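Local coordinates for protein accelerated cell death 11 (Arabidopsis thaliana, PDB 4NT1) that transfers ceramide-1-phosphate and phytoceramide-1-phosphate selectively between membranes, acting as a plant lipid carrier of the glycolipid transfer protein family, at residues A[31-37]-A[73-79]; A[83-87]-A[197-203]; A[103-107]-A[203-207]; A[112-117]-A[183-188]. All coordinates share one frame; numbering follows the deposited sequence.

Overall arrangement
Four contacts illustrate how an all-helical lipid carrier ties distant parts of its chain together. Interactions 1, 2 and 3 touch one another. Leu79 of interaction 1 packs on Leu197 of interaction 2 (CB to CD1, 4.1 Å), and Phe37 CZ of interaction 1 lies 4.2 Å from Val105 CG1 of interaction 3. Phe198 of interaction 2 meets interaction 3, its CZ lying 3.8 Å from Leu103 CB, and these two contacts also share Leu203. Interaction 3 contains Arg104, which binds the phosphorylated lipid; the side chain of Phe198 is about 7 Å from that of Arg104. Interaction 4 stands apart, joining helix 98-121, also used by interaction 3, to helix 173-199, also used by interaction 2.

Interaction 1. Residues A[31-37]-A[73-79]; sequences EVPVTQF and SSSISTL. With NA (sodium ion), chain E.
Thr35 and Ser73 meet at a sodium ion that stitches the start of helix 34-51 to the loop leading into helix 79-88. The sodium ion is bound by Thr35 OG1 at 2.6 Å and by the backbone oxygen Ser73 O at 2.5 Å, with Ile76 O and two waters as further ligands. The threonine hydroxyl reaches the ion because it lies beside its own backbone N, opposite the carbonyl carbon (chi1 -60°). One metal-bound water also accepts from Thr35 N and donates to Ser77 O, which couples the ion through water to the paired backbones. In the next shell a single antiparallel beta bridge forms round Pro33 and Thr78, a non-hydrogen-bonded pair. Val34 N donates to Ser77 O at 2.9 Å, while Leu79 N reaches Val32 O at 3.0 Å. Behind the backbones, Val34 CG2 lies against Ile76 CG2, 3.7 Å away. Leu79 turns its two methyls to different uses: CD1 sits over one face of the Phe37 ring, 4.2 Å from the centroid, and also touches Val32 CG1, whereas CD2 leans on Val34. Farther out, a water links Glu31 OE2 to Thr78 OG1, and the same hydroxyl caps the first turn of helix 79-88 through Val81 N. The whole is a single beta bridge between the N-cap residues of helices 34-51 and 79-88 in a helical GLTP-fold protein, with a sodium site beside it.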
loop_
_atom_site.group_PDB
_atom_site.type_symbol
_atom_site.label_atom_id
_atom_site.label_comp_id
_atom_site.label_asym_id
_atom_site.label_seq_id
_atom_site.Cartn_x
_atom_site.Cartn_y
_atom_site.Cartn_z
ATOM N N GLU A 31 13.009 4.017 -14.144
ATOM C CA GLU A 31 13.161 2.577 -13.976
ATOM C C GLU A 31 13.048 2.260 -12.498
ATOM O O GLU A 31 13.899 2.662 -11.703
ATOM C CB GLU A 31 14.518 2.116 -14.498
ATOM C CG GLU A 31 14.674 2.227 -16.003
ATOM C CD GLU A 31 15.959 1.581 -16.488
ATOM O OE1 GLU A 31 17.026 2.221 -16.379
ATOM O OE2 GLU A 31 15.900 0.428 -16.961
ATOM N N VAL A 32 11.972 1.576 -12.125
ATOM C CA VAL A 32 11.751 1.236 -10.734
ATOM C C VAL A 32 12.337 -0.140 -10.439
ATOM O O VAL A 32 11.846 -1.155 -10.955
ATOM C CB VAL A 32 10.265 1.226 -10.391
ATOM C CG1 VAL A 32 10.072 0.895 -8.911
ATOM C CG2 VAL A 32 9.611 2.560 -10.763
ATOM N N PRO A 33 13.401 -0.182 -9.625
ATOM C CA PRO A 33 14.025 -1.467 -9.306
ATOM C C PRO A 33 13.103 -2.278 -8.422
ATOM O O PRO A 33 12.455 -1.718 -7.532
ATOM C CB PRO A 33 15.280 -1.066 -8.522
ATOM C CG PRO A 33 15.522 0.370 -8.869
ATOM C CD PRO A 33 14.164 0.957 -9.081
ATOM N N VAL A 34 13.026 -3.579 -8.674
ATOM C CA VAL A 34 12.064 -4.390 -7.948
ATOM C C VAL A 34 12.489 -4.582 -6.499
ATOM O O VAL A 34 11.651 -4.575 -5.598
ATOM C CB VAL A 34 11.786 -5.743 -8.656
ATOM C CG1 VAL A 34 10.699 -6.515 -7.917
ATOM C CG2 VAL A 34 11.362 -5.498 -10.096
ATOM N N THR A 35 13.792 -4.730 -6.274
ATOM C CA THR A 35 14.306 -4.900 -4.920
ATOM C C THR A 35 13.969 -3.658 -4.101
ATOM O O THR A 35 13.320 -3.763 -3.062
ATOM C CB THR A 35 15.825 -5.197 -4.904
ATOM O OG1 THR A 35 16.080 -6.401 -5.634
ATOM C CG2 THR A 35 16.347 -5.368 -3.468
ATOM N N GLN A 36 14.371 -2.482 -4.584
ATOM C CA GLN A 36 14.063 -1.231 -3.871
ATOM C C GLN A 36 12.571 -1.061 -3.595
ATOM O O GLN A 36 12.167 -0.726 -2.472
ATOM C CB GLN A 36 14.554 -0.016 -4.660
ATOM C CG GLN A 36 14.254 1.305 -3.960
ATOM C CD GLN A 36 15.016 2.464 -4.580
ATOM O OE1 GLN A 36 15.874 2.266 -5.453
ATOM N NE2 GLN A 36 14.700 3.681 -4.147
ATOM N N PHE A 37 11.762 -1.255 -4.635
ATOM C CA PHE A 37 10.307 -1.153 -4.513
ATOM C C PHE A 37 9.760 -2.119 -3.463
ATOM O O PHE A 37 9.008 -1.724 -2.572
ATOM C CB PHE A 37 9.662 -1.426 -5.866
ATOM C CG PHE A 37 8.160 -1.511 -5.826
ATOM C CD1 PHE A 37 7.387 -0.359 -5.806
ATOM C CD2 PHE A 37 7.527 -2.746 -5.816
ATOM C CE1 PHE A 37 6.002 -0.433 -5.768
ATOM C CE2 PHE A 37 6.135 -2.829 -5.776
ATOM C CZ PHE A 37 5.375 -1.674 -5.757
ATOM N N SER A 73 12.511 -10.690 -5.887
ATOM C CA SER A 73 13.246 -9.539 -6.392
ATOM C C SER A 73 14.717 -9.827 -6.703
ATOM O O SER A 73 15.343 -9.081 -7.448
ATOM C CB SER A 73 13.126 -8.349 -5.423
ATOM O OG SER A 73 13.858 -8.574 -4.232
ATOM N N SER A 74 15.273 -10.897 -6.140
ATOM C CA SER A 74 16.693 -11.194 -6.357
ATOM C C SER A 74 16.999 -11.526 -7.819
ATOM O O SER A 74 18.148 -11.470 -8.248
ATOM C CB SER A 74 17.169 -12.320 -5.440
ATOM O OG SER A 74 16.396 -13.491 -5.647
ATOM N N SER A 75 15.963 -11.844 -8.585
ATOM C CA SER A 75 16.132 -12.243 -9.981
ATOM C C SER A 75 15.439 -11.310 -10.972
ATOM O O SER A 75 15.354 -11.617 -12.164
ATOM C CB SER A 75 15.594 -13.664 -10.184
ATOM O OG SER A 75 14.195 -13.707 -9.936
ATOM N N ILE A 76 14.935 -10.172 -10.495
ATOM C CA ILE A 76 14.200 -9.276 -11.385
ATOM C C ILE A 76 14.783 -7.877 -11.311
ATOM O O ILE A 76 15.033 -7.392 -10.226
ATOM C CB ILE A 76 12.737 -9.165 -10.954
ATOM C CG1 ILE A 76 12.201 -10.529 -10.503
ATOM C CG2 ILE A 76 11.899 -8.567 -12.079
ATOM C CD1 ILE A 76 10.836 -10.449 -9.821
ATOM N N SER A 77 14.981 -7.216 -12.445
ATOM C CA SER A 77 15.574 -5.878 -12.416
ATOM C C SER A 77 14.555 -4.791 -12.119
ATOM O O SER A 77 14.601 -4.164 -11.051
ATOM C CB SER A 77 16.298 -5.563 -13.726
ATOM O OG SER A 77 15.416 -5.652 -14.826
ATOM N N THR A 78 13.632 -4.570 -13.054
ATOM C CA THR A 78 12.696 -3.448 -12.934
ATOM C C THR A 78 11.245 -3.910 -13.084
ATOM O O THR A 78 10.991 -4.986 -13.616
ATOM C CB THR A 78 12.935 -2.379 -14.021
ATOM O OG1 THR A 78 12.583 -2.914 -15.313
ATOM C CG2 THR A 78 14.397 -1.927 -14.023
ATOM N N LEU A 79 10.302 -3.083 -12.631
ATOM C CA LEU A 79 8.888 -3.438 -12.711
ATOM C C LEU A 79 8.435 -3.645 -14.149
ATOM O O LEU A 79 7.648 -4.550 -14.432
ATOM C CB LEU A 79 8.003 -2.395 -12.010
ATOM C CG LEU A 79 8.136 -2.290 -10.489
ATOM C CD1 LEU A 79 7.297 -1.150 -9.939
ATOM C CD2 LEU A 79 7.753 -3.600 -9.795
HETATM NA NA NA E . 16.764 -7.137 -8.052
HETATM O O HOH W 1 13.624 -1.444 -17.410
HETATM O O HOH W 2 15.872 -5.026 -8.411
HETATM O O HOH W 3 16.668 -9.030 -3.708
HETATM O O HOH W 4 18.329 -6.142 -10.091
#

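Interaction 2. Residues A[83-87]-A[197-203]; sequences MDKDI and LFLSKQL
Met83 reaches from helix 79-88 into the end of helix 173-199, and its thioether terminus makes the close-packed half of this contact. The methyl CE stands over the centre of the Phe198 ring, 3.7 Å from the centroid and almost on the ring normal, a CH-pi contact. The sulfur lies obliquely to the same ring in a Met-aromatic pairing, and SD rests against Leu197 CB at 3.6 Å. A bend at the last torsion (chi3 73°) lets SD face Leu197 while CE turns toward the ring and Leu203 CD1, which it meets at 3.7 Å. Leu203 comes within range because a Schellman motif ends helix 173-199 and turns the chain back: Gln202 has positive phi, Leu203 N bonds back to Phe198 O, and Gln202 N bonds to Leu199 O.

Toward solvent the packing thins. Ile87 CD1 touches the aliphatic stem of Lys201, 3.8 Å from CG, with the two side chains crossing at about a right angle. Asp84 OD1 and Lys201 NZ stay 4.6 Å apart, too far for a salt bridge; a water spans them, donating to OD1 at 2.6 Å and accepting from NZ. No direct hydrogen bond joins the segments, which implies that methionine, aromatic and aliphatic packing carries the contact, with charge acting at its margin through a hydrated pair.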
loop_
_atom_site.group_PDB
_atom_site.type_symbol
_atom_site.label_atom_id
_atom_site.label_comp_id
_atom_site.label_asym_id
_atom_site.label_seq_id
_atom_site.Cartn_x
_atom_site.Cartn_y
_atom_site.Cartn_z
ATOM N N MET A 83 6.905 -7.137 -15.627
ATOM C CA MET A 83 5.593 -7.251 -16.261
ATOM C C MET A 83 5.685 -7.716 -17.702
ATOM O O MET A 83 4.852 -8.509 -18.149
ATOM C CB MET A 83 4.816 -5.935 -16.165
ATOM C CG MET A 83 4.356 -5.660 -14.758
ATOM S SD MET A 83 3.516 -4.086 -14.616
ATOM C CE MET A 83 1.951 -4.465 -15.414
ATOM N N ASP A 84 6.678 -7.226 -18.434
ATOM C CA ASP A 84 6.842 -7.643 -19.826
ATOM C C ASP A 84 7.031 -9.167 -19.914
ATOM O O ASP A 84 6.501 -9.810 -20.820
ATOM C CB ASP A 84 8.023 -6.922 -20.489
ATOM C CG ASP A 84 7.699 -5.477 -20.888
ATOM O OD1 ASP A 84 6.511 -5.102 -20.931
ATOM O OD2 ASP A 84 8.651 -4.728 -21.181
ATOM N N LYS A 85 7.784 -9.751 -18.982
ATOM C CA LYS A 85 7.992 -11.204 -19.020
ATOM C C LYS A 85 6.697 -11.983 -18.763
ATOM O O LYS A 85 6.488 -13.063 -19.333
ATOM C CB LYS A 85 9.106 -11.636 -18.058
ATOM C CG LYS A 85 10.482 -11.066 -18.433
ATOM C CD LYS A 85 11.498 -11.292 -17.322
ATOM C CE LYS A 85 12.032 -12.704 -17.332
ATOM N NZ LYS A 85 12.864 -12.968 -18.548
ATOM N N ASP A 86 5.826 -11.438 -17.913
ATOM C CA ASP A 86 4.523 -12.068 -17.693
ATOM C C ASP A 86 3.639 -11.947 -18.933
ATOM O O ASP A 86 2.878 -12.857 -19.252
ATOM C CB ASP A 86 3.798 -11.457 -16.491
ATOM C CG ASP A 86 4.271 -12.031 -15.168
ATOM O OD1 ASP A 86 4.847 -13.144 -15.163
ATOM O OD2 ASP A 86 4.041 -11.382 -14.127
ATOM N N ILE A 87 3.725 -10.809 -19.620
ATOM C CA ILE A 87 2.956 -10.614 -20.852
ATOM C C ILE A 87 3.437 -11.589 -21.937
ATOM O O ILE A 87 2.634 -12.176 -22.668
ATOM C CB ILE A 87 3.055 -9.150 -21.356
ATOM C CG1 ILE A 87 2.380 -8.198 -20.358
ATOM C CG2 ILE A 87 2.410 -9.016 -22.726
ATOM C CD1 ILE A 87 2.701 -6.707 -20.587
ATOM N N LEU A 197 1.198 1.164 -15.831
ATOM C CA LEU A 197 1.860 -0.031 -16.362
ATOM C C LEU A 197 0.819 -1.057 -16.817
ATOM O O LEU A 197 0.999 -1.720 -17.846
ATOM C CB LEU A 197 2.790 -0.673 -15.333
ATOM C CG LEU A 197 3.998 0.157 -14.910
ATOM C CD1 LEU A 197 4.861 -0.648 -13.969
ATOM C CD2 LEU A 197 4.794 0.603 -16.133
ATOM N N PHE A 198 -0.256 -1.189 -16.044
ATOM C CA PHE A 198 -1.325 -2.139 -16.365
ATOM C C PHE A 198 -2.195 -1.617 -17.509
ATOM O O PHE A 198 -2.452 -2.327 -18.483
ATOM C CB PHE A 198 -2.207 -2.431 -15.135
ATOM C CG PHE A 198 -1.542 -3.293 -14.093
ATOM C CD1 PHE A 198 -0.613 -2.753 -13.213
ATOM C CD2 PHE A 198 -1.845 -4.651 -14.000
ATOM C CE1 PHE A 198 0.001 -3.545 -12.255
ATOM C CE2 PHE A 198 -1.235 -5.453 -13.045
ATOM C CZ PHE A 198 -0.306 -4.899 -12.172
ATOM N N LEU A 199 -2.649 -0.374 -17.384
ATOM C CA LEU A 199 -3.598 0.193 -18.336
ATOM C C LEU A 199 -3.020 0.404 -19.732
ATOM O O LEU A 199 -3.731 0.258 -20.727
ATOM C CB LEU A 199 -4.171 1.511 -17.803
ATOM C CG LEU A 199 -4.893 1.395 -16.462
ATOM C CD1 LEU A 199 -5.239 2.776 -15.919
ATOM C CD2 LEU A 199 -6.126 0.535 -16.598
ATOM N N SER A 200 -1.737 0.739 -19.802
ATOM C CA SER A 200 -1.070 0.979 -21.082
ATOM C C SER A 200 -0.833 -0.322 -21.842
ATOM O O SER A 200 -0.557 -0.311 -23.045
ATOM C CB SER A 200 0.260 1.712 -20.871
ATOM O OG SER A 200 1.204 0.895 -20.195
ATOM N N LYS A 201 -0.936 -1.444 -21.137
ATOM C CA LYS A 201 -0.817 -2.756 -21.772
ATOM C C LYS A 201 -2.167 -3.467 -21.838
ATOM O O LYS A 201 -2.231 -4.673 -22.087
ATOM C CB LYS A 201 0.213 -3.622 -21.043
ATOM C CG LYS A 201 1.648 -3.121 -21.192
ATOM C CD LYS A 201 2.030 -3.001 -22.668
ATOM C CE LYS A 201 3.528 -2.794 -22.855
ATOM N NZ LYS A 201 4.008 -1.501 -22.286
ATOM N N GLN A 202 -3.239 -2.715 -21.609
ATOM C CA GLN A 202 -4.602 -3.254 -21.666
ATOM C C GLN A 202 -4.829 -4.439 -20.730
ATOM O O GLN A 202 -5.592 -5.348 -21.059
ATOM C CB GLN A 202 -4.956 -3.682 -23.099
ATOM C CG GLN A 202 -5.091 -2.531 -24.086
ATOM C CD GLN A 202 -3.750 -2.048 -24.602
ATOM O OE1 GLN A 202 -2.853 -2.849 -24.884
ATOM N NE2 GLN A 202 -3.602 -0.734 -24.727
ATOM N N LEU A 203 -4.189 -4.433 -19.563
ATOM C CA LEU A 203 -4.281 -5.576 -18.665
ATOM C C LEU A 203 -5.433 -5.490 -17.666
ATOM O O LEU A 203 -5.784 -6.489 -17.045
ATOM C CB LEU A 203 -2.972 -5.755 -17.893
ATOM C CG LEU A 203 -1.675 -5.853 -18.691
ATOM C CD1 LEU A 203 -0.486 -6.085 -17.744
ATOM C CD2 LEU A 203 -1.772 -6.962 -19.728
HETATM O O HOH W 5 5.765 -2.775 -20.014
#

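Interaction 3. Residues A[103-107]-A[203-207]; sequences LRVKR and LGIDW
Trp207, the last residue of the chain, lies against Leu103 of helix 98-121. Leu103 CD2 sits over one face of the indole, 3.7 Å from the centroid of its six-membered ring, a CH-pi contact. The other methyl of this leucine, CD1, meets Ile205 at CB (4.0 Å), so the branches of one side chain serve both neighbours. Trp207 CG occupies the position between backbone N and carbonyl carbon (chi1 49°), which leaves the indole beside Leu103 while the terminal carboxylate faces the arginines. Arg104 grips that carboxylate end-on: NH1 donates to O at 2.9 Å, in the carbonyl plane and very straight, and NH2 bonds to OXT. Arg107 NH2 also reaches OXT, at 2.7 Å, forming a salt-bridge network, and holds Ile205 O at 2.9 Å from above the carbonyl plane. A water ties Ile205 O to Arg107 NE and Lys106 NZ, whose salt-bridge partner is Asp195. Arg104 lies close to Arg100, and both bind the phosphorylated lipid. The chemistry implies that the chain terminus supplies negative charge beside a lipid-binding arginine, probably balancing the cluster and limiting Arg104's rotation in the apo form.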
loop_
_atom_site.group_PDB
_atom_site.type_symbol
_atom_site.label_atom_id
_atom_site.label_comp_id
_atom_site.label_asym_id
_atom_site.label_seq_id
_atom_site.Cartn_x
_atom_site.Cartn_y
_atom_site.Cartn_z
ATOM N N LEU A 103 -0.247 -6.084 -8.518
ATOM C CA LEU A 103 -1.551 -5.447 -8.451
ATOM C C LEU A 103 -2.069 -5.454 -7.011
ATOM O O LEU A 103 -2.623 -4.460 -6.536
ATOM C CB LEU A 103 -2.534 -6.132 -9.405
ATOM C CG LEU A 103 -3.937 -5.546 -9.511
ATOM C CD1 LEU A 103 -3.865 -4.075 -9.887
ATOM C CD2 LEU A 103 -4.737 -6.334 -10.541
ATOM N N ARG A 104 -1.895 -6.571 -6.313
ATOM C CA ARG A 104 -2.330 -6.649 -4.921
ATOM C C ARG A 104 -1.556 -5.677 -4.018
ATOM O O ARG A 104 -2.146 -4.997 -3.156
ATOM C CB ARG A 104 -2.234 -8.080 -4.378
ATOM C CG ARG A 104 -3.493 -8.909 -4.636
ATOM C CD ARG A 104 -3.415 -9.669 -5.938
ATOM N NE ARG A 104 -4.681 -10.328 -6.248
ATOM C CZ ARG A 104 -5.454 -10.011 -7.283
ATOM N NH1 ARG A 104 -6.590 -10.662 -7.491
ATOM N NH2 ARG A 104 -5.088 -9.052 -8.122
ATOM N N VAL A 105 -0.248 -5.589 -4.231
ATOM C CA VAL A 105 0.582 -4.672 -3.457
ATOM C C VAL A 105 0.160 -3.226 -3.722
ATOM O O VAL A 105 0.001 -2.436 -2.794
ATOM C CB VAL A 105 2.075 -4.881 -3.741
ATOM C CG1 VAL A 105 2.886 -3.743 -3.141
ATOM C CG2 VAL A 105 2.523 -6.221 -3.163
ATOM N N LYS A 106 -0.066 -2.891 -4.984
ATOM C CA LYS A 106 -0.532 -1.543 -5.322
ATOM C C LYS A 106 -1.775 -1.161 -4.502
ATOM O O LYS A 106 -1.880 -0.036 -3.990
ATOM C CB LYS A 106 -0.835 -1.443 -6.819
ATOM C CG LYS A 106 -1.152 -0.022 -7.316
ATOM C CD LYS A 106 -2.625 0.323 -7.196
ATOM C CE LYS A 106 -3.484 -0.648 -8.020
ATOM N NZ LYS A 106 -4.857 -0.096 -8.229
ATOM N N ARG A 107 -2.719 -2.088 -4.375
ATOM C CA ARG A 107 -3.941 -1.784 -3.631
ATOM C C ARG A 107 -3.650 -1.447 -2.168
ATOM O O ARG A 107 -4.259 -0.535 -1.595
ATOM C CB ARG A 107 -4.952 -2.932 -3.748
ATOM C CG ARG A 107 -5.530 -3.068 -5.145
ATOM C CD ARG A 107 -6.312 -4.358 -5.303
ATOM N NE ARG A 107 -6.831 -4.495 -6.660
ATOM C CZ ARG A 107 -7.258 -5.638 -7.185
ATOM N NH1 ARG A 107 -7.232 -6.758 -6.467
ATOM N NH2 ARG A 107 -7.725 -5.655 -8.427
ATOM N N LEU A 203 -4.189 -4.433 -19.563
ATOM C CA LEU A 203 -4.281 -5.576 -18.665
ATOM C C LEU A 203 -5.433 -5.490 -17.666
ATOM O O LEU A 203 -5.784 -6.489 -17.045
ATOM C CB LEU A 203 -2.972 -5.755 -17.893
ATOM C CG LEU A 203 -1.675 -5.853 -18.691
ATOM C CD1 LEU A 203 -0.486 -6.085 -17.744
ATOM C CD2 LEU A 203 -1.772 -6.962 -19.728
ATOM N N GLY A 204 -5.983 -4.292 -17.481
ATOM C CA GLY A 204 -7.000 -4.058 -16.475
ATOM C C GLY A 204 -6.382 -3.977 -15.093
ATOM O O GLY A 204 -5.248 -4.419 -14.903
ATOM N N ILE A 205 -7.118 -3.423 -14.126
ATOM C CA ILE A 205 -6.631 -3.361 -12.750
ATOM C C ILE A 205 -7.669 -3.822 -11.735
ATOM O O ILE A 205 -7.465 -3.697 -10.530
ATOM C CB ILE A 205 -6.159 -1.933 -12.372
ATOM C CG1 ILE A 205 -7.333 -0.948 -12.423
ATOM C CG2 ILE A 205 -5.020 -1.493 -13.273
ATOM C CD1 ILE A 205 -6.963 0.470 -11.996
ATOM N N ASP A 206 -8.777 -4.373 -12.214
ATOM C CA ASP A 206 -9.876 -4.698 -11.310
ATOM C C ASP A 206 -10.020 -6.201 -11.039
ATOM O O ASP A 206 -11.012 -6.650 -10.460
ATOM C CB ASP A 206 -11.184 -4.065 -11.823
ATOM C CG ASP A 206 -11.141 -2.531 -11.812
ATOM O OD1 ASP A 206 -10.709 -1.945 -10.792
ATOM O OD2 ASP A 206 -11.525 -1.915 -12.829
ATOM N N TRP A 207 -9.006 -6.970 -11.433
ATOM C CA TRP A 207 -9.042 -8.428 -11.281
ATOM C C TRP A 207 -8.231 -8.933 -10.089
ATOM O O TRP A 207 -8.284 -10.122 -9.755
ATOM C CB TRP A 207 -8.577 -9.131 -12.567
ATOM C CG TRP A 207 -7.285 -8.597 -13.125
ATOM C CD1 TRP A 207 -7.145 -7.567 -14.002
ATOM C CD2 TRP A 207 -5.958 -9.072 -12.847
ATOM N NE1 TRP A 207 -5.819 -7.365 -14.289
ATOM C CE2 TRP A 207 -5.067 -8.275 -13.592
ATOM C CE3 TRP A 207 -5.438 -10.096 -12.047
ATOM C CZ2 TRP A 207 -3.683 -8.467 -13.566
ATOM C CZ3 TRP A 207 -4.065 -10.283 -12.011
ATOM C CH2 TRP A 207 -3.201 -9.475 -12.773
ATOM O OXT TRP A 207 -7.495 -8.184 -9.443
HETATM O O HOH W 6 -6.866 -2.069 -8.492
#

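Interaction 4. Residues A[112-117]-A[183-188]; sequences VKVLFE and YVNSSA
Tyr183 O, on the helix surface that Lys113 packs against, is held twice by Ser187: its backbone N and its hydroxyl OG both donate, at 2.8 Å each, from opposite faces of the carbonyl plane. The setting is the helical core of the GLTP fold, where helices 98-121 and 173-199 run roughly antiparallel, their local axes 9.3 Å apart and at 148° between N-to-C directions. Lys113 acts as a knob in the hole formed by Tyr183, Val184, Ser187 and Ala188. Its CG points away from its own backbone N (chi1 -179°), which lays the aliphatic chain alongside Ser187, with CG 3.4 Å from OG.

Two aromatic rings meet on another part of the interface. Phe116 and Tyr183 approach obliquely with planes at 76°, and Phe116 CD2 lies 3.6 Å from Tyr183 CD2. Val112 CG1 touches the tyrosine ring at CE2, while the Tyr183 hydroxyl bonds to Leu109 O, about one turn before Val112 and Lys113 in helix 98-121, so the buried phenol is both packed and satisfied. Phe18 of helix 10-25 adds an edge-to-face partner to the same ring. Val184 divides its methyls between neighbours: CG2 faces Phe116 CB, and CG1 lies 3.6 Å from Glu117 CG. Beside it, a long salt bridge within helix 98-121 sets Lys113 NZ 3.7 Å from Glu117 OE2.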
loop_
_atom_site.group_PDB
_atom_site.type_symbol
_atom_site.label_atom_id
_atom_site.label_comp_id
_atom_site.label_asym_id
_atom_site.label_seq_id
_atom_site.Cartn_x
_atom_site.Cartn_y
_atom_site.Cartn_z
ATOM N N VAL A 112 -3.361 2.637 2.233
ATOM C CA VAL A 112 -2.599 3.404 3.212
ATOM C C VAL A 112 -2.620 4.885 2.836
ATOM O O VAL A 112 -2.818 5.743 3.696
ATOM C CB VAL A 112 -1.160 2.878 3.396
ATOM C CG1 VAL A 112 -0.371 3.789 4.365
ATOM C CG2 VAL A 112 -1.180 1.442 3.930
ATOM N N LYS A 113 -2.452 5.183 1.552
ATOM C CA LYS A 113 -2.550 6.567 1.099
ATOM C C LYS A 113 -3.880 7.213 1.509
ATOM O O LYS A 113 -3.895 8.330 2.021
ATOM C CB LYS A 113 -2.387 6.682 -0.419
ATOM C CG LYS A 113 -2.459 8.131 -0.914
ATOM C CD LYS A 113 -2.522 8.248 -2.425
ATOM C CE LYS A 113 -3.923 8.065 -2.940
ATOM N NZ LYS A 113 -4.230 9.089 -3.978
ATOM N N VAL A 114 -4.994 6.520 1.269
ATOM C CA VAL A 114 -6.315 7.068 1.615
ATOM C C VAL A 114 -6.490 7.140 3.120
ATOM O O VAL A 114 -7.020 8.116 3.649
ATOM C CB VAL A 114 -7.468 6.235 1.010
ATOM C CG1 VAL A 114 -8.839 6.769 1.487
ATOM C CG2 VAL A 114 -7.381 6.245 -0.509
ATOM N N LEU A 115 -6.046 6.099 3.813
ATOM C CA LEU A 115 -6.048 6.124 5.268
ATOM C C LEU A 115 -5.368 7.394 5.802
ATOM O O LEU A 115 -5.943 8.119 6.628
ATOM C CB LEU A 115 -5.344 4.885 5.823
ATOM C CG LEU A 115 -5.160 4.926 7.336
ATOM C CD1 LEU A 115 -6.526 4.832 8.014
ATOM C CD2 LEU A 115 -4.279 3.771 7.768
ATOM N N PHE A 116 -4.145 7.661 5.336
ATOM C CA PHE A 116 -3.409 8.853 5.751
ATOM C C PHE A 116 -4.137 10.158 5.385
ATOM O O PHE A 116 -4.239 11.080 6.201
ATOM C CB PHE A 116 -1.985 8.850 5.164
ATOM C CG PHE A 116 -1.039 7.897 5.853
ATOM C CD1 PHE A 116 -1.486 7.041 6.853
ATOM C CD2 PHE A 116 0.302 7.855 5.498
ATOM C CE1 PHE A 116 -0.610 6.160 7.487
ATOM C CE2 PHE A 116 1.181 6.985 6.136
ATOM C CZ PHE A 116 0.724 6.141 7.129
ATOM N N GLU A 117 -4.625 10.246 4.156
ATOM C CA GLU A 117 -5.395 11.410 3.734
ATOM C C GLU A 117 -6.563 11.635 4.692
ATOM O O GLU A 117 -6.870 12.768 5.073
ATOM C CB GLU A 117 -5.944 11.213 2.314
ATOM C CG GLU A 117 -4.925 11.414 1.196
ATOM C CD GLU A 117 -5.445 10.960 -0.170
ATOM O OE1 GLU A 117 -6.364 10.119 -0.212
ATOM O OE2 GLU A 117 -4.930 11.441 -1.205
ATOM N N TYR A 183 4.093 10.777 2.720
ATOM C CA TYR A 183 3.733 9.499 2.099
ATOM C C TYR A 183 2.612 9.683 1.086
ATOM O O TYR A 183 2.627 9.082 0.003
ATOM C CB TYR A 183 3.305 8.451 3.131
ATOM C CG TYR A 183 2.801 7.196 2.447
ATOM C CD1 TYR A 183 3.696 6.240 1.969
ATOM C CD2 TYR A 183 1.447 6.995 2.223
ATOM C CE1 TYR A 183 3.248 5.104 1.312
ATOM C CE2 TYR A 183 0.991 5.861 1.577
ATOM C CZ TYR A 183 1.898 4.921 1.118
ATOM O OH TYR A 183 1.446 3.785 0.472
ATOM N N VAL A 184 1.625 10.499 1.445
ATOM C CA VAL A 184 0.515 10.743 0.536
ATOM C C VAL A 184 1.020 11.370 -0.758
ATOM O O VAL A 184 0.627 10.951 -1.852
ATOM C CB VAL A 184 -0.563 11.635 1.160
ATOM C CG1 VAL A 184 -1.526 12.115 0.078
ATOM C CG2 VAL A 184 -1.298 10.873 2.256
ATOM N N ASN A 185 1.897 12.364 -0.635
ATOM C CA ASN A 185 2.429 13.059 -1.814
ATOM C C ASN A 185 3.339 12.205 -2.688
ATOM O O ASN A 185 3.378 12.378 -3.906
ATOM C CB ASN A 185 3.175 14.325 -1.406
ATOM C CG ASN A 185 2.255 15.356 -0.805
ATOM O OD1 ASN A 185 1.046 15.310 -1.019
ATOM N ND2 ASN A 185 2.818 16.294 -0.060
ATOM N N SER A 186 4.085 11.303 -2.065
ATOM C CA SER A 186 5.004 10.454 -2.813
ATOM C C SER A 186 4.285 9.257 -3.426
ATOM O O SER A 186 4.538 8.883 -4.578
ATOM C CB SER A 186 6.140 9.968 -1.913
ATOM O OG SER A 186 6.980 11.048 -1.538
ATOM N N SER A 187 3.373 8.668 -2.661
ATOM C CA SER A 187 2.706 7.450 -3.103
ATOM C C SER A 187 1.745 7.714 -4.252
ATOM O O SER A 187 1.525 6.842 -5.099
ATOM C CB SER A 187 1.989 6.747 -1.939
ATOM O OG SER A 187 0.885 7.503 -1.473
ATOM N N ALA A 188 1.178 8.914 -4.305
ATOM C CA ALA A 188 0.180 9.185 -5.340
ATOM C C ALA A 188 0.734 8.998 -6.753
ATOM O O ALA A 188 0.161 8.245 -7.537
ATOM C CB ALA A 188 -0.465 10.567 -5.159
#